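Long-range contacts in APL1 (Anopheles gambiae, PDB 3O6N), which probably forms, with the leucine-rich repeat protein LRIM1, a heterodimeric complex that regulates complement-like immunity in the mosquito: residues D20-D25 with T51-T56; N45-V50 with D66-V71. All coordinates share one frame; numbering follows the deposited sequence.

Following the chain from its N terminus, the first strand of the parallel array is 21-24, its outermost at this end of the leucine-rich repeat solenoid. Contact 1 (20-25 with 51-56) closes the turn of chain that brings strand 49-53 alongside it. Before that turn is complete the chain has passed 45-50, which opens contact 2, closed in its turn by 66-71 at the end of helix 63-67. The segments therefore alternate and the two loops cross, sharing strand 49-53. Contact 1 joins strand to strand, whereas contact 2 joins the approach to the strand to the corresponding part of the next turn. Asp-20 and Cys-21 touch Ile-49 where the contacts meet.

Contact 1 (D20-D25 with T51-T56); sequences DCVFYD and TFKNST
Strands 21-24 and 51-53 run parallel at a closest axial distance of 4.6 Å, with an angle of 32° between them, and pair Val-22 with Thr-51, Phe-23 with Phe-52 and Tyr-24 with Lys-53. This is the strand-to-strand contact of a leucine-rich repeat solenoid, made here at its N-terminal end. Four backbone bonds hold the register: Thr-51 N to Cys-21 O, Phe-23 N to Thr-51 O, Lys-53 N to Phe-23 O and Asp-25 N to Lys-53 O.

Phe-23 and Phe-52 project from the same face, side by side, and form an offset stack with centroids 5.0 Å apart and planes inclined by 30°. Both rings leave the backbone with CG anti to the carbonyl carbon, both with chi1 near -67°, which sends them the same way. Phe-23 CD2 lies over the Phe-52 ring toward its rim, 3.6 Å from Phe-52 CZ. Leu-64 of helix 63-67 touches both side chains, and Phe-37 and Phe-68 meet Phe-23 edge-to-face, so the pair belongs to the interior of the solenoid.

The other face carries Val-22, Tyr-24, Thr-51 and Lys-53. Methyl meets methyl where Val-22 CG2 approaches Thr-51 CG2 at 3.6 Å. Lys-53 lays CB over one face of the Tyr-24 ring, a CH-pi contact 3.8 Å from the centroid, while its CG reaches Val-22 CG1. At the end of the strand, Lys-53 O takes a second bond besides that from Asp-25 N, from Ser-55 OG at 2.9 Å, the hydroxyl lying above the carbonyl plane.

Contact 2 (N45-V50 with D66-V71); sequences NNQKIV and DSFRQV
Asn-45 lies across the ring of Phe-68, and its side chain can be followed atom by atom over that surface. CB sits almost exactly above the ring centre, a CH-pi contact 3.5 Å from the centroid and only 9° off the normal. CG leaves CB anti to the carbonyl carbon (chi1 -49°), which carries the amide over the same ring with the two planes just 17° apart. At the tip the branches part: OD1 passes Phe-68 CZ at 3.8 Å and accepts a hydrogen bond from Phe-39 N, whereas ND2 donates to Ser-67 O at 3.0 Å. That acceptor lies close to the amide plane, although ND2 stands well above the plane of the Ser-67 carbonyl.

The ring that receives this amide belongs to the first residue to leave helical geometry after helix 63-67. Gln-47, its chain bent at chi2, brings OE1 to within 3.2 Å of Phe-68 CE1, an oblique approach. Farther along, Val-50 CG2 packs on Val-71 CG2, side chain crossing side chain at about a right angle, and Gln-70 reaches out to set OE1 near Asn-46 CB.

Two waters complete the contact. One accepts from Arg-69 N and lies within hydrogen-bonding distance of Asn-45 O, 2.8 Å away; the other donates to both Asn-45 O and Gln-47 O and accepts from Gln-70 N at 2.9 Å. Here neighbouring turns of the leucine-rich repeat solenoid meet where the loop entering strand 49-53 lies against the segment leading from helix 63-67 to strand 73-75. With both ends of its amide bonded, Asn-45 is fixed in rotation and held flat on the phenyl face, while the waters satisfy backbone groups that the two segments do not join directly.

Contact 1 (D20-D25 with T51-T56)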
loop_
_atom_site.group_PDB
_atom_site.type_symbol
_atom_site.label_atom_id
_atom_site.label_comp_id
_atom_site.label_asym_id
_atom_site.label_seq_id
_atom_site.Cartn_x
_atom_site.Cartn_y
_atom_site.Cartn_z
ATOM N N ASP A 20 -7.714 -23.928 -20.497
ATOM C CA ASP A 20 -8.025 -24.873 -21.565
ATOM C C ASP A 20 -8.924 -24.301 -22.667
ATOM O O ASP A 20 -9.365 -25.034 -23.550
ATOM C CB ASP A 20 -8.616 -26.175 -21.005
ATOM C CG ASP A 20 -9.640 -25.938 -19.913
ATOM O OD1 ASP A 20 -10.157 -24.806 -19.798
ATOM O OD2 ASP A 20 -9.934 -26.900 -19.171
ATOM N N CYS A 21 -9.195 -22.999 -22.617
ATOM C CA CYS A 21 -9.942 -22.339 -23.687
ATOM C C CYS A 21 -9.470 -20.918 -23.938
ATOM O O CYS A 21 -9.707 -20.022 -23.128
ATOM C CB CYS A 21 -11.451 -22.326 -23.416
ATOM S SG CYS A 21 -12.399 -21.395 -24.679
ATOM N N VAL A 22 -8.818 -20.712 -25.076
ATOM C CA VAL A 22 -8.411 -19.379 -25.487
ATOM C C VAL A 22 -9.168 -18.940 -26.740
ATOM O O VAL A 22 -9.039 -19.551 -27.803
ATOM C CB VAL A 22 -6.894 -19.314 -25.759
ATOM C CG1 VAL A 22 -6.484 -17.900 -26.147
ATOM C CG2 VAL A 22 -6.118 -19.791 -24.541
ATOM N N PHE A 23 -9.973 -17.890 -26.598
ATOM C CA PHE A 23 -10.672 -17.298 -27.733
ATOM C C PHE A 23 -9.742 -16.318 -28.428
ATOM O O PHE A 23 -8.978 -15.605 -27.773
ATOM C CB PHE A 23 -11.934 -16.561 -27.280
ATOM C CG PHE A 23 -13.010 -17.459 -26.735
ATOM C CD1 PHE A 23 -13.780 -18.234 -27.585
ATOM C CD2 PHE A 23 -13.271 -17.503 -25.374
ATOM C CE1 PHE A 23 -14.773 -19.055 -27.089
ATOM C CE2 PHE A 23 -14.265 -18.320 -24.870
ATOM C CZ PHE A 23 -15.021 -19.096 -25.729
ATOM N N TYR A 24 -9.810 -16.284 -29.754
ATOM C CA TYR A 24 -8.996 -15.369 -30.544
ATOM C C TYR A 24 -9.858 -14.464 -31.417
ATOM O O TYR A 24 -10.836 -14.911 -32.019
ATOM C CB TYR A 24 -8.019 -16.147 -31.433
ATOM C CG TYR A 24 -6.667 -16.395 -30.803
ATOM C CD1 TYR A 24 -5.653 -15.451 -30.901
ATOM C CD2 TYR A 24 -6.402 -17.575 -30.121
ATOM C CE1 TYR A 24 -4.412 -15.672 -30.333
ATOM C CE2 TYR A 24 -5.162 -17.806 -29.548
ATOM C CZ TYR A 24 -4.172 -16.850 -29.657
ATOM O OH TYR A 24 -2.938 -17.071 -29.090
ATOM N N ASP A 25 -9.490 -13.188 -31.469
ATOM C CA ASP A 25 -10.085 -12.245 -32.409
ATOM C C ASP A 25 -11.589 -12.064 -32.236
ATOM O O ASP A 25 -12.325 -11.956 -33.218
ATOM C CB ASP A 25 -9.767 -12.668 -33.844
ATOM C CG ASP A 25 -8.279 -12.795 -34.091
ATOM O OD1 ASP A 25 -7.550 -11.819 -33.823
ATOM O OD2 ASP A 25 -7.836 -13.876 -34.533
ATOM N N THR A 51 -9.735 -17.570 -21.339
ATOM C CA THR A 51 -9.098 -16.287 -21.577
ATOM C C THR A 51 -9.266 -15.860 -23.030
ATOM O O THR A 51 -9.661 -16.656 -23.880
ATOM C CB THR A 51 -7.598 -16.312 -21.217
ATOM O OG1 THR A 51 -7.123 -14.968 -21.095
ATOM C CG2 THR A 51 -6.807 -17.027 -22.291
ATOM N N PHE A 52 -8.969 -14.594 -23.300
ATOM C CA PHE A 52 -9.118 -14.031 -24.633
ATOM C C PHE A 52 -7.795 -13.464 -25.120
ATOM O O PHE A 52 -6.999 -12.958 -24.330
ATOM C CB PHE A 52 -10.170 -12.923 -24.620
ATOM C CG PHE A 52 -11.564 -13.418 -24.378
ATOM C CD1 PHE A 52 -12.486 -13.460 -25.411
ATOM C CD2 PHE A 52 -11.951 -13.857 -23.123
ATOM C CE1 PHE A 52 -13.771 -13.920 -25.194
ATOM C CE2 PHE A 52 -13.235 -14.321 -22.902
ATOM C CZ PHE A 52 -14.144 -14.352 -23.939
ATOM N N LYS A 53 -7.563 -13.553 -26.425
ATOM C CA LYS A 53 -6.381 -12.950 -27.032
ATOM C C LYS A 53 -6.780 -12.109 -28.237
ATOM O O LYS A 53 -7.625 -12.514 -29.034
ATOM C CB LYS A 53 -5.370 -14.025 -27.436
ATOM C CG LYS A 53 -4.695 -14.710 -26.259
ATOM C CD LYS A 53 -3.981 -13.698 -25.379
ATOM C CE LYS A 53 -3.334 -14.363 -24.176
ATOM N NZ LYS A 53 -2.691 -13.366 -23.272
ATOM N N ASN A 54 -6.177 -10.931 -28.357
ATOM C CA ASN A 54 -6.465 -10.036 -29.468
ATOM C C ASN A 54 -7.970 -9.833 -29.632
ATOM O O ASN A 54 -8.500 -9.886 -30.743
ATOM C CB ASN A 54 -5.856 -10.587 -30.759
ATOM C CG ASN A 54 -5.209 -9.510 -31.604
ATOM O OD1 ASN A 54 -5.740 -8.409 -31.743
ATOM N ND2 ASN A 54 -4.047 -9.821 -32.168
ATOM N N SER A 55 -8.655 -9.602 -28.515
ATOM C CA SER A 55 -10.111 -9.490 -28.521
ATOM C C SER A 55 -10.609 -8.201 -27.877
ATOM O O SER A 55 -9.924 -7.598 -27.047
ATOM C CB SER A 55 -10.740 -10.690 -27.810
ATOM O OG SER A 55 -10.390 -11.907 -28.444
ATOM N N THR A 56 -11.810 -7.791 -28.274
ATOM C CA THR A 56 -12.507 -6.673 -27.652
ATOM C C THR A 56 -13.986 -7.013 -27.473
ATOM O O THR A 56 -14.636 -7.522 -28.389
ATOM C CB THR A 56 -12.388 -5.383 -28.487
ATOM O OG1 THR A 56 -13.083 -5.546 -29.729
ATOM C CG2 THR A 56 -10.930 -5.056 -28.768
#

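Contact 2 (N45-V50 with D66-V71)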
loop_
_atom_site.group_PDB
_atom_site.type_symbol
_atom_site.label_atom_id
_atom_site.label_comp_id
_atom_site.label_asym_id
_atom_site.label_seq_id
_atom_site.Cartn_x
_atom_site.Cartn_y
_atom_site.Cartn_z
ATOM N N ASN A 45 -18.810 -27.527 -24.268
ATOM C CA ASN A 45 -18.059 -26.395 -23.743
ATOM C C ASN A 45 -17.741 -26.619 -22.269
ATOM O O ASN A 45 -18.232 -25.905 -21.394
ATOM C CB ASN A 45 -18.849 -25.099 -23.927
ATOM C CG ASN A 45 -19.382 -24.936 -25.341
ATOM O OD1 ASN A 45 -18.669 -25.169 -26.318
ATOM N ND2 ASN A 45 -20.646 -24.541 -25.456
ATOM N N ASN A 46 -16.919 -27.625 -22.002
ATOM C CA ASN A 46 -16.637 -28.038 -20.635
ATOM C C ASN A 46 -15.339 -27.441 -20.106
ATOM O O ASN A 46 -14.846 -27.849 -19.054
ATOM C CB ASN A 46 -16.576 -29.563 -20.552
ATOM C CG ASN A 46 -15.421 -30.141 -21.345
ATOM O OD1 ASN A 46 -14.861 -29.481 -22.221
ATOM N ND2 ASN A 46 -15.059 -31.380 -21.042
ATOM N N GLN A 47 -14.788 -26.481 -20.841
ATOM C CA GLN A 47 -13.535 -25.848 -20.442
ATOM C C GLN A 47 -13.684 -25.086 -19.124
ATOM O O GLN A 47 -14.712 -24.457 -18.864
ATOM C CB GLN A 47 -13.009 -24.931 -21.550
ATOM C CG GLN A 47 -12.476 -25.668 -22.779
ATOM C CD GLN A 47 -13.569 -26.091 -23.749
ATOM O OE1 GLN A 47 -14.684 -25.570 -23.719
ATOM N NE2 GLN A 47 -13.249 -27.042 -24.618
ATOM N N LYS A 48 -12.646 -25.148 -18.296
ATOM C CA LYS A 48 -12.687 -24.556 -16.963
ATOM C C LYS A 48 -11.887 -23.259 -16.873
ATOM O O LYS A 48 -12.124 -22.439 -15.987
ATOM C CB LYS A 48 -12.169 -25.556 -15.927
ATOM C CG LYS A 48 -12.988 -26.833 -15.829
ATOM C CD LYS A 48 -12.427 -27.756 -14.760
ATOM C CE LYS A 48 -13.343 -28.941 -14.511
ATOM N NZ LYS A 48 -12.862 -29.776 -13.375
ATOM N N ILE A 49 -10.938 -23.082 -17.785
ATOM C CA ILE A 49 -10.086 -21.897 -17.783
ATOM C C ILE A 49 -10.286 -21.124 -19.079
ATOM O O ILE A 49 -10.005 -21.630 -20.164
ATOM C CB ILE A 49 -8.596 -22.263 -17.634
ATOM C CG1 ILE A 49 -8.423 -23.487 -16.728
ATOM C CG2 ILE A 49 -7.805 -21.077 -17.107
ATOM C CD1 ILE A 49 -8.915 -23.289 -15.317
ATOM N N VAL A 50 -10.780 -19.897 -18.966
ATOM C CA VAL A 50 -11.144 -19.132 -20.149
ATOM C C VAL A 50 -10.414 -17.801 -20.223
ATOM O O VAL A 50 -10.465 -17.002 -19.290
ATOM C CB VAL A 50 -12.660 -18.864 -20.201
ATOM C CG1 VAL A 50 -12.990 -17.897 -21.330
ATOM C CG2 VAL A 50 -13.418 -20.169 -20.360
ATOM N N ASP A 66 -23.596 -18.386 -20.917
ATOM C CA ASP A 66 -24.778 -19.180 -21.233
ATOM C C ASP A 66 -24.351 -20.463 -21.942
ATOM O O ASP A 66 -25.022 -21.489 -21.842
ATOM C CB ASP A 66 -25.757 -18.389 -22.103
ATOM C CG ASP A 66 -26.618 -17.435 -21.293
ATOM O OD1 ASP A 66 -26.318 -17.225 -20.098
ATOM O OD2 ASP A 66 -27.594 -16.892 -21.854
ATOM N N SER A 67 -23.225 -20.392 -22.647
ATOM C CA SER A 67 -22.700 -21.523 -23.407
ATOM C C SER A 67 -21.598 -22.263 -22.658
ATOM O O SER A 67 -21.464 -23.478 -22.783
ATOM C CB SER A 67 -22.176 -21.061 -24.767
ATOM O OG SER A 67 -23.224 -20.548 -25.567
ATOM N N PHE A 68 -20.802 -21.524 -21.892
ATOM C CA PHE A 68 -19.747 -22.123 -21.084
ATOM C C PHE A 68 -20.135 -22.084 -19.613
ATOM O O PHE A 68 -19.927 -21.078 -18.937
ATOM C CB PHE A 68 -18.424 -21.392 -21.317
ATOM C CG PHE A 68 -17.820 -21.659 -22.666
ATOM C CD1 PHE A 68 -16.673 -22.429 -22.786
ATOM C CD2 PHE A 68 -18.408 -21.158 -23.818
ATOM C CE1 PHE A 68 -16.117 -22.687 -24.031
ATOM C CE2 PHE A 68 -17.859 -21.412 -25.064
ATOM C CZ PHE A 68 -16.712 -22.176 -25.169
ATOM N N ARG A 69 -20.702 -23.184 -19.124
ATOM C CA ARG A 69 -21.290 -23.215 -17.787
ATOM C C ARG A 69 -20.456 -23.966 -16.749
ATOM O O ARG A 69 -20.937 -24.254 -15.653
ATOM C CB ARG A 69 -22.700 -23.811 -17.843
ATOM C CG ARG A 69 -23.638 -23.079 -18.790
ATOM C CD ARG A 69 -25.065 -23.564 -18.628
ATOM N NE ARG A 69 -25.982 -22.887 -19.538
ATOM C CZ ARG A 69 -27.263 -23.211 -19.679
ATOM N NH1 ARG A 69 -27.778 -24.202 -18.964
ATOM N NH2 ARG A 69 -28.028 -22.545 -20.533
ATOM N N GLN A 70 -19.211 -24.276 -17.089
ATOM C CA GLN A 70 -18.332 -24.976 -16.160
ATOM C C GLN A 70 -17.029 -24.210 -15.935
ATOM O O GLN A 70 -16.022 -24.785 -15.520
ATOM C CB GLN A 70 -18.047 -26.392 -16.661
ATOM C CG GLN A 70 -19.304 -27.235 -16.834
ATOM C CD GLN A 70 -19.055 -28.512 -17.610
ATOM O OE1 GLN A 70 -18.070 -29.211 -17.379
ATOM N NE2 GLN A 70 -19.948 -28.819 -18.542
ATOM N N VAL A 71 -17.056 -22.910 -16.211
ATOM C CA VAL A 71 -15.873 -22.073 -16.058
ATOM C C VAL A 71 -15.526 -21.879 -14.584
ATOM O O VAL A 71 -16.394 -21.578 -13.765
ATOM C CB VAL A 71 -16.070 -20.692 -16.717
ATOM C CG1 VAL A 71 -14.830 -19.828 -16.526
ATOM C CG2 VAL A 71 -16.393 -20.848 -18.201
HETATM O O HOH W 1 -20.901 -25.655 -20.747
HETATM O O HOH W 2 -17.521 -24.022 -19.428
#